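Local coordinates for protein putative glycyl-glycine endopeptidase lytM (Ruminococcus gnavus, PDB 3NYY) that is probably a metalloendopeptidase of the M23 family, which would cut peptide bonds in bacterial cell-wall peptidoglycan, at residues Arg19-Ser24 / Leu43-Thr48; Gly38-Leu43 / Ser62-Leu67; Ser144-Val149 / Ile163-Pro168; Ala171-Ala176 / Leu219-Lys224. One frame throughout, in Å; residues are numbered along the deposited sequence.

Contact 1: residues Arg19-Ser24 / Leu43-Thr48. With SO4 (sulfate ion), chain E.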
loop_
_atom_site.group_PDB
_atom_site.type_symbol
_atom_site.label_atom_id
_atom_site.label_comp_id
_atom_site.label_asym_id
_atom_site.label_seq_id
_atom_site.Cartn_x
_atom_site.Cartn_y
_atom_site.Cartn_z
ATOM N N ARG A 19 -5.389 -16.634 -8.928
ATOM C CA ARG A 19 -5.249 -15.204 -9.211
ATOM C C ARG A 19 -4.634 -14.442 -8.059
ATOM O O ARG A 19 -3.883 -13.480 -8.265
ATOM C CB ARG A 19 -6.564 -14.585 -9.632
ATOM C CG ARG A 19 -7.114 -15.155 -10.893
ATOM C CD ARG A 19 -8.476 -14.566 -11.220
ATOM N NE ARG A 19 -8.372 -13.151 -11.586
ATOM C CZ ARG A 19 -9.388 -12.333 -11.817
ATOM N NH1 ARG A 19 -10.659 -12.747 -11.714
ATOM N NH2 ARG A 19 -9.167 -11.063 -12.168
ATOM N N ARG A 20 -4.967 -14.882 -6.839
ATOM C CA ARG A 20 -4.437 -14.231 -5.634
ATOM C C ARG A 20 -2.936 -14.451 -5.391
ATOM O O ARG A 20 -2.290 -13.629 -4.754
ATOM C CB ARG A 20 -5.279 -14.668 -4.430
ATOM C CG ARG A 20 -4.840 -14.042 -3.076
ATOM C CD ARG A 20 -5.865 -14.257 -1.970
ATOM N NE ARG A 20 -6.264 -15.663 -1.867
ATOM C CZ ARG A 20 -5.705 -16.571 -1.085
ATOM N NH1 ARG A 20 -4.694 -16.263 -0.277
ATOM N NH2 ARG A 20 -6.135 -17.829 -1.137
ATOM N N GLN A 21 -2.385 -15.559 -5.902
ATOM C CA GLN A 21 -0.955 -15.894 -5.819
ATOM C C GLN A 21 -0.470 -15.997 -4.385
ATOM O O GLN A 21 0.396 -15.253 -3.975
ATOM C CB GLN A 21 -0.121 -14.884 -6.603
ATOM C CG GLN A 21 -0.426 -14.814 -8.064
ATOM C CD GLN A 21 0.304 -15.811 -8.930
ATOM O OE1 GLN A 21 1.536 -15.763 -9.060
ATOM N NE2 GLN A 21 -0.477 -16.749 -9.553
ATOM N N PRO A 22 -1.063 -16.905 -3.590
ATOM C CA PRO A 22 -0.729 -16.926 -2.144
ATOM C C PRO A 22 0.676 -17.506 -1.930
ATOM O O PRO A 22 0.877 -18.687 -2.144
ATOM C CB PRO A 22 -1.803 -17.826 -1.566
ATOM C CG PRO A 22 -2.264 -18.684 -2.665
ATOM C CD PRO A 22 -2.073 -17.911 -3.933
ATOM N N VAL A 23 1.604 -16.692 -1.443
ATOM C CA VAL A 23 3.000 -17.134 -1.246
ATOM C C VAL A 23 3.445 -16.707 0.143
ATOM O O VAL A 23 3.587 -15.505 0.407
ATOM C CB VAL A 23 3.907 -16.546 -2.323
ATOM C CG1 VAL A 23 5.345 -17.040 -2.136
ATOM C CG2 VAL A 23 3.384 -16.921 -3.738
ATOM N N SER A 24 3.630 -17.692 1.013
ATOM C CA SER A 24 4.158 -17.499 2.356
ATOM C C SER A 24 5.565 -16.922 2.391
ATOM O O SER A 24 6.301 -16.975 1.432
ATOM C CB SER A 24 4.238 -18.850 3.062
ATOM O OG SER A 24 5.227 -19.718 2.470
ATOM N N LEU A 43 4.144 -26.166 -7.971
ATOM C CA LEU A 43 4.179 -27.405 -7.172
ATOM C C LEU A 43 3.750 -27.181 -5.730
ATOM O O LEU A 43 3.053 -27.999 -5.143
ATOM C CB LEU A 43 5.565 -28.040 -7.251
ATOM C CG LEU A 43 5.886 -28.615 -8.640
ATOM C CD1 LEU A 43 7.407 -28.905 -8.767
ATOM C CD2 LEU A 43 5.068 -29.849 -8.968
ATOM N N TYR A 44 4.184 -26.079 -5.164
ATOM C CA TYR A 44 3.802 -25.664 -3.840
ATOM C C TYR A 44 2.303 -25.507 -3.724
ATOM O O TYR A 44 1.703 -26.025 -2.755
ATOM C CB TYR A 44 4.530 -24.373 -3.510
ATOM C CG TYR A 44 4.096 -23.720 -2.250
ATOM C CD1 TYR A 44 4.509 -24.218 -1.018
ATOM C CD2 TYR A 44 3.300 -22.582 -2.268
ATOM C CE1 TYR A 44 4.134 -23.606 0.170
ATOM C CE2 TYR A 44 2.916 -21.961 -1.067
ATOM C CZ TYR A 44 3.343 -22.489 0.143
ATOM O OH TYR A 44 2.956 -21.902 1.307
ATOM N N TRP A 45 1.685 -24.856 -4.719
ATOM C CA TRP A 45 0.220 -24.711 -4.703
ATOM C C TRP A 45 -0.511 -26.031 -4.829
ATOM O O TRP A 45 -1.550 -26.242 -4.188
ATOM C CB TRP A 45 -0.260 -23.726 -5.741
ATOM C CG TRP A 45 0.154 -22.289 -5.449
ATOM C CD1 TRP A 45 0.261 -21.690 -4.199
ATOM C CD2 TRP A 45 0.511 -21.283 -6.413
ATOM N NE1 TRP A 45 0.667 -20.386 -4.348
ATOM C CE2 TRP A 45 0.828 -20.108 -5.686
ATOM C CE3 TRP A 45 0.605 -21.269 -7.811
ATOM C CZ2 TRP A 45 1.222 -18.913 -6.318
ATOM C CZ3 TRP A 45 1.012 -20.098 -8.456
ATOM C CH2 TRP A 45 1.330 -18.938 -7.704
HETATM N N MSE A 46 -0.017 -26.927 -5.690
HETATM C CA MSE A 46 -0.641 -28.229 -5.809
HETATM C C MSE A 46 -0.541 -29.037 -4.534
HETATM O O MSE A 46 -1.536 -29.623 -4.095
HETATM C CB MSE A 46 -0.025 -29.016 -6.989
HETATM C CG MSE A 46 -0.496 -28.552 -8.357
HETATM SE SE MSE A 46 -2.369 -28.793 -8.668
HETATM C CE MSE A 46 -3.012 -27.099 -8.737
ATOM N N ALA A 47 0.626 -29.034 -3.911
ATOM C CA ALA A 47 0.863 -29.857 -2.737
ATOM C C ALA A 47 0.110 -29.312 -1.515
ATOM O O ALA A 47 -0.202 -30.096 -0.625
ATOM C CB ALA A 47 2.360 -29.941 -2.439
ATOM N N THR A 48 -0.141 -27.994 -1.465
ATOM C CA THR A 48 -0.835 -27.345 -0.337
ATOM C C THR A 48 -2.303 -26.980 -0.628
ATOM O O THR A 48 -2.934 -26.325 0.198
ATOM C CB THR A 48 -0.135 -26.047 0.083
ATOM O OG1 THR A 48 -0.175 -25.125 -1.017
ATOM C CG2 THR A 48 1.344 -26.309 0.515
HETATM S S SO4 E . -14.014 -10.896 -12.929
HETATM O O1 SO4 E . -12.584 -11.153 -12.907
HETATM O O2 SO4 E . -14.299 -10.012 -14.059
HETATM O O3 SO4 E . -14.727 -12.169 -13.047
HETATM O O4 SO4 E . -14.434 -10.239 -11.687
HETATM O O HOH W 1 5.303 -22.073 3.231
#

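Contact 2: residues Gly38-Leu43 / Ser62-Leu67. With SO4 (sulfate ion), chain G.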
loop_
_atom_site.group_PDB
_atom_site.type_symbol
_atom_site.label_atom_id
_atom_site.label_comp_id
_atom_site.label_asym_id
_atom_site.label_seq_id
_atom_site.Cartn_x
_atom_site.Cartn_y
_atom_site.Cartn_z
ATOM N N GLY A 38 8.566 -20.529 -11.353
ATOM C CA GLY A 38 7.199 -20.835 -11.784
ATOM C C GLY A 38 6.843 -22.296 -11.499
ATOM O O GLY A 38 5.757 -22.622 -10.965
ATOM N N ARG A 39 7.744 -23.196 -11.835
ATOM C CA ARG A 39 7.523 -24.607 -11.548
ATOM C C ARG A 39 7.332 -24.842 -10.063
ATOM O O ARG A 39 6.414 -25.569 -9.675
ATOM C CB ARG A 39 8.692 -25.465 -12.024
ATOM C CG ARG A 39 8.407 -26.940 -11.964
ATOM C CD ARG A 39 9.694 -27.761 -12.064
ATOM N NE ARG A 39 10.437 -27.679 -10.796
ATOM C CZ ARG A 39 11.449 -28.492 -10.439
ATOM N NH1 ARG A 39 11.859 -29.442 -11.258
ATOM N NH2 ARG A 39 12.007 -28.361 -9.240
ATOM N N ASP A 40 8.244 -24.309 -9.252
ATOM C CA ASP A 40 8.258 -24.602 -7.821
ATOM C C ASP A 40 7.076 -23.989 -7.084
ATOM O O ASP A 40 6.461 -24.657 -6.254
ATOM C CB ASP A 40 9.593 -24.215 -7.203
ATOM C CG ASP A 40 10.739 -25.088 -7.697
ATOM O OD1 ASP A 40 10.493 -26.108 -8.390
ATOM O OD2 ASP A 40 11.900 -24.734 -7.381
ATOM N N VAL A 41 6.681 -22.775 -7.454
ATOM C CA VAL A 41 5.476 -22.181 -6.846
ATOM C C VAL A 41 4.216 -22.962 -7.273
ATOM O O VAL A 41 3.300 -23.214 -6.478
ATOM C CB VAL A 41 5.345 -20.648 -7.101
ATOM C CG1 VAL A 41 4.823 -20.323 -8.547
ATOM C CG2 VAL A 41 4.538 -20.026 -5.972
ATOM N N GLY A 42 4.192 -23.414 -8.514
ATOM C CA GLY A 42 3.113 -24.245 -9.015
ATOM C C GLY A 42 2.994 -25.550 -8.241
ATOM O O GLY A 42 1.896 -25.964 -7.897
ATOM N N LEU A 43 4.144 -26.166 -7.971
ATOM C CA LEU A 43 4.179 -27.405 -7.172
ATOM C C LEU A 43 3.750 -27.181 -5.730
ATOM O O LEU A 43 3.053 -27.999 -5.143
ATOM C CB LEU A 43 5.565 -28.040 -7.251
ATOM C CG LEU A 43 5.886 -28.615 -8.640
ATOM C CD1 LEU A 43 7.407 -28.905 -8.767
ATOM C CD2 LEU A 43 5.068 -29.849 -8.968
ATOM N N SER A 62 15.365 -30.675 -3.434
ATOM C CA SER A 62 15.063 -32.098 -3.563
ATOM C C SER A 62 13.568 -32.387 -3.317
ATOM O O SER A 62 13.008 -33.267 -3.937
ATOM C CB SER A 62 15.908 -32.943 -2.616
ATOM O OG SER A 62 15.824 -32.444 -1.301
ATOM N N GLY A 63 12.952 -31.643 -2.403
ATOM C CA GLY A 63 11.508 -31.762 -2.158
ATOM C C GLY A 63 10.706 -31.412 -3.408
ATOM O O GLY A 63 9.784 -32.124 -3.777
ATOM N N PHE A 64 11.106 -30.345 -4.090
ATOM C CA PHE A 64 10.410 -29.904 -5.303
ATOM C C PHE A 64 10.673 -30.796 -6.478
ATOM O O PHE A 64 9.767 -31.049 -7.263
ATOM C CB PHE A 64 10.708 -28.437 -5.638
ATOM C CG PHE A 64 9.968 -27.489 -4.736
ATOM C CD1 PHE A 64 8.555 -27.420 -4.781
ATOM C CD2 PHE A 64 10.625 -26.766 -3.773
ATOM C CE1 PHE A 64 7.878 -26.589 -3.884
ATOM C CE2 PHE A 64 9.932 -25.943 -2.915
ATOM C CZ PHE A 64 8.564 -25.856 -2.991
ATOM N N GLN A 65 11.880 -31.341 -6.590
ATOM C CA GLN A 65 12.132 -32.277 -7.671
ATOM C C GLN A 65 11.276 -33.544 -7.556
ATOM O O GLN A 65 10.787 -34.085 -8.558
ATOM C CB GLN A 65 13.631 -32.623 -7.766
ATOM C CG GLN A 65 13.990 -33.349 -9.049
ATOM C CD GLN A 65 13.844 -32.466 -10.299
ATOM O OE1 GLN A 65 13.922 -31.231 -10.225
ATOM N NE2 GLN A 65 13.664 -33.104 -11.455
ATOM N N LYS A 66 11.112 -34.024 -6.326
ATOM C CA LYS A 66 10.229 -35.139 -6.028
ATOM C C LYS A 66 8.772 -34.847 -6.442
ATOM O O LYS A 66 8.134 -35.654 -7.116
ATOM C CB LYS A 66 10.329 -35.458 -4.532
ATOM C CG LYS A 66 9.579 -36.693 -4.073
ATOM C CD LYS A 66 9.730 -36.832 -2.553
ATOM C CE LYS A 66 9.034 -38.059 -1.987
ATOM N NZ LYS A 66 9.912 -39.255 -2.099
ATOM N N LEU A 67 8.270 -33.680 -6.038
ATOM C CA LEU A 67 6.919 -33.241 -6.432
ATOM C C LEU A 67 6.807 -33.120 -7.916
ATOM O O LEU A 67 5.802 -33.494 -8.482
ATOM C CB LEU A 67 6.556 -31.919 -5.779
ATOM C CG LEU A 67 6.240 -31.995 -4.291
ATOM C CD1 LEU A 67 6.139 -30.611 -3.615
ATOM C CD2 LEU A 67 4.983 -32.860 -4.061
HETATM S S SO4 G . 18.687 -30.099 -1.162
HETATM O O1 SO4 G . 18.552 -29.040 -0.153
HETATM O O2 SO4 G . 19.409 -29.643 -2.356
HETATM O O3 SO4 G . 19.418 -31.203 -0.552
HETATM O O4 SO4 G . 17.355 -30.508 -1.577
#

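Contact 3: residues Ser144-Val149 / Ile163-Pro168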
loop_
_atom_site.group_PDB
_atom_site.type_symbol
_atom_site.label_atom_id
_atom_site.label_comp_id
_atom_site.label_asym_id
_atom_site.label_seq_id
_atom_site.Cartn_x
_atom_site.Cartn_y
_atom_site.Cartn_z
ATOM N N SER A 144 11.266 -2.243 -18.128
ATOM C CA SER A 144 10.550 -3.476 -18.411
ATOM C C SER A 144 11.065 -4.571 -17.491
ATOM O O SER A 144 12.262 -4.818 -17.411
ATOM C CB SER A 144 10.785 -3.934 -19.845
ATOM O OG SER A 144 9.931 -5.045 -20.194
HETATM N N MSE A 145 10.155 -5.256 -16.846
HETATM C CA MSE A 145 10.536 -6.351 -15.949
HETATM C C MSE A 145 11.074 -7.543 -16.721
HETATM O O MSE A 145 11.807 -8.350 -16.165
HETATM C CB MSE A 145 9.327 -6.758 -15.108
HETATM C CG MSE A 145 8.883 -5.664 -14.109
HETATM SE SE MSE A 145 7.209 -6.098 -13.224
HETATM C CE MSE A 145 7.859 -7.407 -12.024
ATOM N N THR A 146 10.636 -7.669 -17.971
ATOM C CA THR A 146 10.864 -8.845 -18.821
ATOM C C THR A 146 11.367 -8.452 -20.203
ATOM O O THR A 146 11.226 -7.310 -20.637
ATOM C CB THR A 146 9.521 -9.609 -19.050
ATOM O OG1 THR A 146 8.658 -8.826 -19.897
ATOM C CG2 THR A 146 8.793 -9.896 -17.680
ATOM N N ASP A 147 11.923 -9.421 -20.921
ATOM C CA ASP A 147 12.071 -9.264 -22.339
ATOM C C ASP A 147 10.654 -9.282 -22.903
ATOM O O ASP A 147 9.699 -9.706 -22.231
ATOM C CB ASP A 147 12.823 -10.456 -22.926
ATOM C CG ASP A 147 14.299 -10.478 -22.606
ATOM O OD1 ASP A 147 14.861 -9.550 -22.016
ATOM O OD2 ASP A 147 14.931 -11.485 -23.025
ATOM N N GLY A 148 10.521 -8.867 -24.146
ATOM C CA GLY A 148 9.244 -9.032 -24.831
ATOM C C GLY A 148 9.064 -8.138 -26.012
ATOM O O GLY A 148 10.062 -7.716 -26.634
ATOM N N VAL A 149 7.804 -7.910 -26.378
ATOM C CA VAL A 149 7.447 -7.089 -27.546
ATOM C C VAL A 149 6.416 -6.095 -27.061
ATOM O O VAL A 149 5.560 -6.447 -26.251
ATOM C CB VAL A 149 6.863 -7.946 -28.698
ATOM C CG1 VAL A 149 6.419 -7.062 -29.830
ATOM C CG2 VAL A 149 7.915 -9.032 -29.145
ATOM N N ILE A 163 1.514 1.320 -21.364
ATOM C CA ILE A 163 2.241 0.514 -22.327
ATOM C C ILE A 163 2.120 -0.929 -21.870
ATOM O O ILE A 163 2.169 -1.208 -20.671
ATOM C CB ILE A 163 3.722 1.004 -22.501
ATOM C CG1 ILE A 163 4.396 0.323 -23.698
ATOM C CG2 ILE A 163 4.523 0.903 -21.209
ATOM C CD1 ILE A 163 5.708 1.014 -24.112
ATOM N N GLY A 164 1.998 -1.840 -22.846
ATOM C CA GLY A 164 1.863 -3.264 -22.570
ATOM C C GLY A 164 2.930 -4.062 -23.311
ATOM O O GLY A 164 3.150 -3.852 -24.492
ATOM N N ILE A 165 3.610 -4.945 -22.583
ATOM C CA ILE A 165 4.675 -5.794 -23.109
ATOM C C ILE A 165 4.222 -7.249 -22.973
ATOM O O ILE A 165 3.916 -7.733 -21.887
ATOM C CB ILE A 165 5.958 -5.615 -22.272
ATOM C CG1 ILE A 165 6.449 -4.171 -22.235
ATOM C CG2 ILE A 165 7.088 -6.572 -22.755
ATOM C CD1 ILE A 165 6.620 -3.487 -23.584
ATOM N N THR A 166 4.264 -7.978 -24.078
ATOM C CA THR A 166 4.029 -9.394 -24.063
ATOM C C THR A 166 5.371 -10.092 -23.940
ATOM O O THR A 166 6.259 -9.930 -24.802
ATOM C CB THR A 166 3.252 -9.869 -25.271
ATOM O OG1 THR A 166 1.976 -9.224 -25.279
ATOM C CG2 THR A 166 3.016 -11.421 -25.242
ATOM N N ALA A 167 5.505 -10.859 -22.867
ATOM C CA ALA A 167 6.772 -11.477 -22.479
ATOM C C ALA A 167 6.851 -12.846 -23.184
ATOM O O ALA A 167 5.817 -13.370 -23.615
ATOM C CB ALA A 167 6.895 -11.623 -20.962
ATOM N N PRO A 168 8.057 -13.408 -23.307
ATOM C CA PRO A 168 8.209 -14.608 -24.162
ATOM C C PRO A 168 7.416 -15.842 -23.741
ATOM O O PRO A 168 7.015 -16.639 -24.589
ATOM C CB PRO A 168 9.716 -14.901 -24.118
ATOM C CG PRO A 168 10.361 -13.830 -23.376
ATOM C CD PRO A 168 9.337 -12.889 -22.818
#

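Contact 4: residues Ala171-Ala176 / Leu219-Lys224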
loop_
_atom_site.group_PDB
_atom_site.type_symbol
_atom_site.label_atom_id
_atom_site.label_comp_id
_atom_site.label_asym_id
_atom_site.label_seq_id
_atom_site.Cartn_x
_atom_site.Cartn_y
_atom_site.Cartn_z
ATOM N N ALA A 171 2.858 -14.005 -20.821
ATOM C CA ALA A 171 2.131 -13.030 -20.024
ATOM C C ALA A 171 2.221 -11.628 -20.615
ATOM O O ALA A 171 3.154 -11.288 -21.330
ATOM C CB ALA A 171 2.635 -13.010 -18.566
ATOM N N TYR A 172 1.196 -10.834 -20.319
ATOM C CA TYR A 172 1.131 -9.432 -20.728
ATOM C C TYR A 172 1.392 -8.599 -19.471
ATOM O O TYR A 172 0.633 -8.668 -18.504
ATOM C CB TYR A 172 -0.251 -9.149 -21.285
ATOM C CG TYR A 172 -0.481 -7.728 -21.733
ATOM C CD1 TYR A 172 -0.985 -6.814 -20.862
ATOM C CD2 TYR A 172 -0.335 -7.347 -23.049
ATOM C CE1 TYR A 172 -1.236 -5.498 -21.243
ATOM C CE2 TYR A 172 -0.606 -6.031 -23.442
ATOM C CZ TYR A 172 -1.077 -5.135 -22.539
ATOM O OH TYR A 172 -1.376 -3.824 -22.901
ATOM N N PHE A 173 2.464 -7.807 -19.505
ATOM C CA PHE A 173 2.817 -6.901 -18.419
ATOM C C PHE A 173 2.333 -5.508 -18.764
ATOM O O PHE A 173 2.686 -4.963 -19.806
ATOM C CB PHE A 173 4.337 -6.941 -18.204
ATOM C CG PHE A 173 4.796 -8.195 -17.516
ATOM C CD1 PHE A 173 4.854 -9.421 -18.167
ATOM C CD2 PHE A 173 5.133 -8.139 -16.172
ATOM C CE1 PHE A 173 5.230 -10.580 -17.452
ATOM C CE2 PHE A 173 5.526 -9.246 -15.481
ATOM C CZ PHE A 173 5.569 -10.487 -16.112
ATOM N N TYR A 174 1.529 -4.928 -17.868
ATOM C CA TYR A 174 0.822 -3.694 -18.091
ATOM C C TYR A 174 1.348 -2.618 -17.193
ATOM O O TYR A 174 1.364 -2.820 -15.992
ATOM C CB TYR A 174 -0.665 -3.971 -17.794
ATOM C CG TYR A 174 -1.623 -2.798 -17.854
ATOM C CD1 TYR A 174 -1.906 -2.163 -19.059
ATOM C CD2 TYR A 174 -2.274 -2.343 -16.718
ATOM C CE1 TYR A 174 -2.818 -1.108 -19.084
ATOM C CE2 TYR A 174 -3.185 -1.319 -16.773
ATOM C CZ TYR A 174 -3.459 -0.706 -17.960
ATOM O OH TYR A 174 -4.362 0.356 -18.024
ATOM N N TYR A 175 1.778 -1.494 -17.781
ATOM C CA TYR A 175 2.410 -0.390 -17.037
ATOM C C TYR A 175 1.585 0.850 -17.318
ATOM O O TYR A 175 1.492 1.295 -18.470
ATOM C CB TYR A 175 3.848 -0.173 -17.487
ATOM C CG TYR A 175 4.746 -1.389 -17.379
ATOM C CD1 TYR A 175 4.714 -2.387 -18.361
ATOM C CD2 TYR A 175 5.692 -1.495 -16.362
ATOM C CE1 TYR A 175 5.543 -3.507 -18.305
ATOM C CE2 TYR A 175 6.528 -2.591 -16.294
ATOM C CZ TYR A 175 6.453 -3.614 -17.253
ATOM O OH TYR A 175 7.291 -4.736 -17.110
ATOM N N ALA A 176 0.994 1.435 -16.279
ATOM C CA ALA A 176 0.019 2.519 -16.430
ATOM C C ALA A 176 0.313 3.774 -15.588
ATOM O O ALA A 176 1.138 3.772 -14.659
ATOM C CB ALA A 176 -1.409 2.000 -16.133
ATOM N N LEU A 219 0.969 -1.501 -11.969
ATOM C CA LEU A 219 1.461 -2.706 -12.678
ATOM C C LEU A 219 0.365 -3.743 -12.670
ATOM O O LEU A 219 -0.201 -4.075 -11.617
ATOM C CB LEU A 219 2.714 -3.265 -12.024
ATOM C CG LEU A 219 3.178 -4.588 -12.708
ATOM C CD1 LEU A 219 3.895 -4.119 -14.069
ATOM C CD2 LEU A 219 4.017 -5.431 -11.790
ATOM N N GLY A 220 0.073 -4.277 -13.854
ATOM C CA GLY A 220 -0.816 -5.405 -14.004
ATOM C C GLY A 220 -0.117 -6.525 -14.745
ATOM O O GLY A 220 0.800 -6.303 -15.509
ATOM N N ILE A 221 -0.534 -7.747 -14.457
ATOM C CA ILE A 221 -0.075 -8.937 -15.226
ATOM C C ILE A 221 -1.329 -9.662 -15.647
ATOM O O ILE A 221 -2.175 -10.003 -14.790
ATOM C CB ILE A 221 0.814 -9.854 -14.381
ATOM C CG1 ILE A 221 2.032 -9.098 -13.893
ATOM C CG2 ILE A 221 1.277 -11.100 -15.229
ATOM C CD1 ILE A 221 2.965 -9.829 -12.907
ATOM N N TYR A 222 -1.384 -9.981 -16.934
ATOM C CA TYR A 222 -2.560 -10.628 -17.505
ATOM C C TYR A 222 -2.185 -11.891 -18.266
ATOM O O TYR A 222 -1.223 -11.906 -19.066
ATOM C CB TYR A 222 -3.311 -9.698 -18.485
ATOM C CG TYR A 222 -3.919 -8.481 -17.841
ATOM C CD1 TYR A 222 -3.122 -7.402 -17.476
ATOM C CD2 TYR A 222 -5.279 -8.417 -17.560
ATOM C CE1 TYR A 222 -3.672 -6.274 -16.891
ATOM C CE2 TYR A 222 -5.840 -7.282 -16.963
ATOM C CZ TYR A 222 -5.027 -6.222 -16.642
ATOM O OH TYR A 222 -5.603 -5.097 -16.020
ATOM N N LEU A 223 -2.984 -12.935 -18.053
ATOM C CA LEU A 223 -2.883 -14.176 -18.820
ATOM C C LEU A 223 -4.175 -14.407 -19.550
ATOM O O LEU A 223 -5.239 -14.144 -19.035
ATOM C CB LEU A 223 -2.652 -15.346 -17.870
ATOM C CG LEU A 223 -1.308 -15.367 -17.107
ATOM C CD1 LEU A 223 -1.270 -16.621 -16.171
ATOM C CD2 LEU A 223 -0.176 -15.310 -18.040
ATOM N N LYS A 224 -4.060 -14.923 -20.760
ATOM C CA LYS A 224 -5.220 -15.160 -21.604
ATOM C C LYS A 224 -5.820 -16.527 -21.313
ATOM O O LYS A 224 -5.100 -17.519 -21.217
ATOM C CB LYS A 224 -4.838 -14.981 -23.066
ATOM C CG LYS A 224 -6.059 -14.598 -23.931
ATOM C CD LYS A 224 -5.678 -14.054 -25.304
ATOM C CE LYS A 224 -6.945 -13.719 -26.111
ATOM N NZ LYS A 224 -6.569 -13.252 -27.492
#

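Contact 1: residues Arg19-Ser24 / Leu43-Thr48
Trp-45 fills the tight part of this contact, its indole set against the chain that leaves helix 16-20; with CG beside the backbone N (chi1 -68°), the ring faces residues 21-23. Trp-45 NE1 donates to Pro-22 O (2.8 Å) in a nearly straight bond in the indole plane, the donor standing 37° out of the Pro-22 carbonyl plane. Pro-22 CD lies 3.7 Å from Trp-45 NE1, and Val-23 CG2 touches Trp-45 CZ2 at 3.9 Å. At the far end of the six-membered ring the steeply tilted Gln-21 amide puts its NE2 3.4 Å from Trp-45 CH2; Phe-18 O and Trp-88 NE1 hold the amide's two ends. The Ser-24 end is looser and wetter. A water donates to Tyr-44 OH (3.0 Å) and lies very close to Ser-24 OG; Tyr-44 OH is also hydrogen-bonded to Glu-51, and Ser-24 OG caps helix 25-31 at Met-27 N. Within the helical LytM N-terminal region, the contact ties the linker between helices 16-20 and 25-31 to helix 37-48, beside Tyr-80 of helix 77-88.

Contact 2: residues Gly38-Leu43 / Ser62-Leu67
The Phe-64 ring has Asp-40 over one face and Leu-43 at its edge. Asp-40 CB makes a CH-pi contact 4.2 Å from the ring centroid, and the carboxylate lies almost parallel to the ring, 16° between the planes. At the edge, Leu-43 CB approaches Phe-64 CD1 to 3.9 Å. The second flat group, the Arg-39 guanidinium, has Phe-64 O over one face and two acceptors in its plane. Its NE and NH2 both grip Asp-40 OD1, side-on, with NH2 at 2.8 Å on the syn lone pair; NH1 gives a nearly straight bond to Gln-65 OE1 (2.9 Å), arriving above the amide plane. A bend at chi3 (74°) turns the guanidinium back to the neighbouring Asp-40, a grip that fixes its rotation while NH1 still faces Gln-65. The other carboxylate oxygen, Asp-40 OD2, is bonded to Tyr-30 OH. Farther along, Leu-43 CD2 packs on Leu-67 CB at 4.1 Å. Within the helical LytM N-terminal region, segments 38-43 and 62-67 of helices 37-48 and 61-71 cross at 75°, their local axes 9.9 Å apart. Trp-77 of helix 77-88 packs on both Arg-39 and Leu-43, and Met-27 of helix 25-31 touches Phe-64.

Contact 3: residues Ser144-Val149 / Ile163-Pro168
With CG1 turned beside its backbone N (chi1 -58°) and CG2 therefore anti to that N, Ile-165 directs CG2 at the chain entering strand 148-153, where it lies 3.9 Å from Gly-148 CA. Thr-146 has OG1 between its backbone N and carbonyl carbon (chi1 70°), a position from which the hydroxyl donates to Asp-147 O (2.7 Å) and rests 3.5 Å from Ala-167 CB. Ser-144 OG donates to Thr-146 O in the carbonyl plane, a second hydroxyl-to-carbonyl bond within the 144-147 loop. Beyond the loop, Val-149 and Thr-166 form an antiparallel hydrogen-bonded pair, with Val-149 N to Thr-166 O and Thr-166 N to Val-149 O both 3.0 Å, in the large antiparallel sheet of the M23 peptidase fold. Gly-148 passes very close to the partner strand, its CA 3.1 Å from Thr-166 O. Asp-147 O also receives a CA-H...O contact from Ala-167, while the Asp-147 carboxylate is hydrogen-bonded to Ala-192 N and salt-bridged to Lys-191.

Contact 4: residues Ala171-Ala176 / Leu219-Lys224
Backbone hydrogen bonding joins strands 172-176 and 219-224 as antiparallel neighbours in the large sheet of the M23 peptidase fold. Tyr-172 pairs with Tyr-222 and Tyr-174 with Gly-220 through two N-H...O bonds each; the shortest, Tyr-174 N to Gly-220 O, is 2.8 Å. Phe-173 with Ile-221 and Tyr-175 with Leu-219 are the non-hydrogen-bonded pairs between and beyond them, and CA-H...O contacts such as Leu-219 CA to Tyr-174 O (3.3 Å) add to the pairing.

Aromatic contacts dominate the face bearing Tyr-172, Tyr-174 and Tyr-222. Tyr-174 has CG anti to its N (chi1 176°) and Tyr-222 has CG beside its N (chi1 -65°), which sets the two rings side by side. The edge of Tyr-222 is directed at the face of Tyr-174 in an offset edge-to-face pair, planes at 90° and centroids 6.0 Å apart. On the same side of the ring, the adjacent CD1 of Tyr-222 lies 4.0 Å from Tyr-172 CD1. Gly-220 leaves room for this cluster, as a CB there would clash with Tyr-222 CE1.

Aliphatic groups meet rings on the opposite face. Leu-219 CD1 sits over the Tyr-175 ring in a CH-pi contact, 4.0 Å from its centroid, while Ile-221 CD1 touches Phe-173 CE2 at 3.7 Å. Near the strand end, Ala-171 CB packs on Leu-223 CD2 at 3.7 Å.

Strand 162-166 flanks strand 172-178, and strand 228-232 pairs with strand 216-225. Helix 77-88 packs against Ala-171 and Leu-223 through Ala-86.

Overall arrangement
Contacts 1 and 2 belong to the helical N-terminal region, contacts 3 and 4 to the beta-rich peptidase region. The first two share helix 37-48 and Leu-43 and touch through Tyr-44 and Phe-64; contact 1 is buried, contact 2 only partly so. Both combine side-chain polar bonds with packing around aromatic rings. Contacts 3 and 4 lie in one sheet, joined where Ile-165 O meets Phe-173 N, and rely on main-chain pairing. Contact 4, its centre about 7 Å from the chain's centre, is buried and rich in aromatic residues, whereas contact 3 is only partly buried and has hydroxyl-to-carbonyl bonds within its 144-147 loop. Contacts 1 and 4 come within about 7 Å at their nearest atoms without touching.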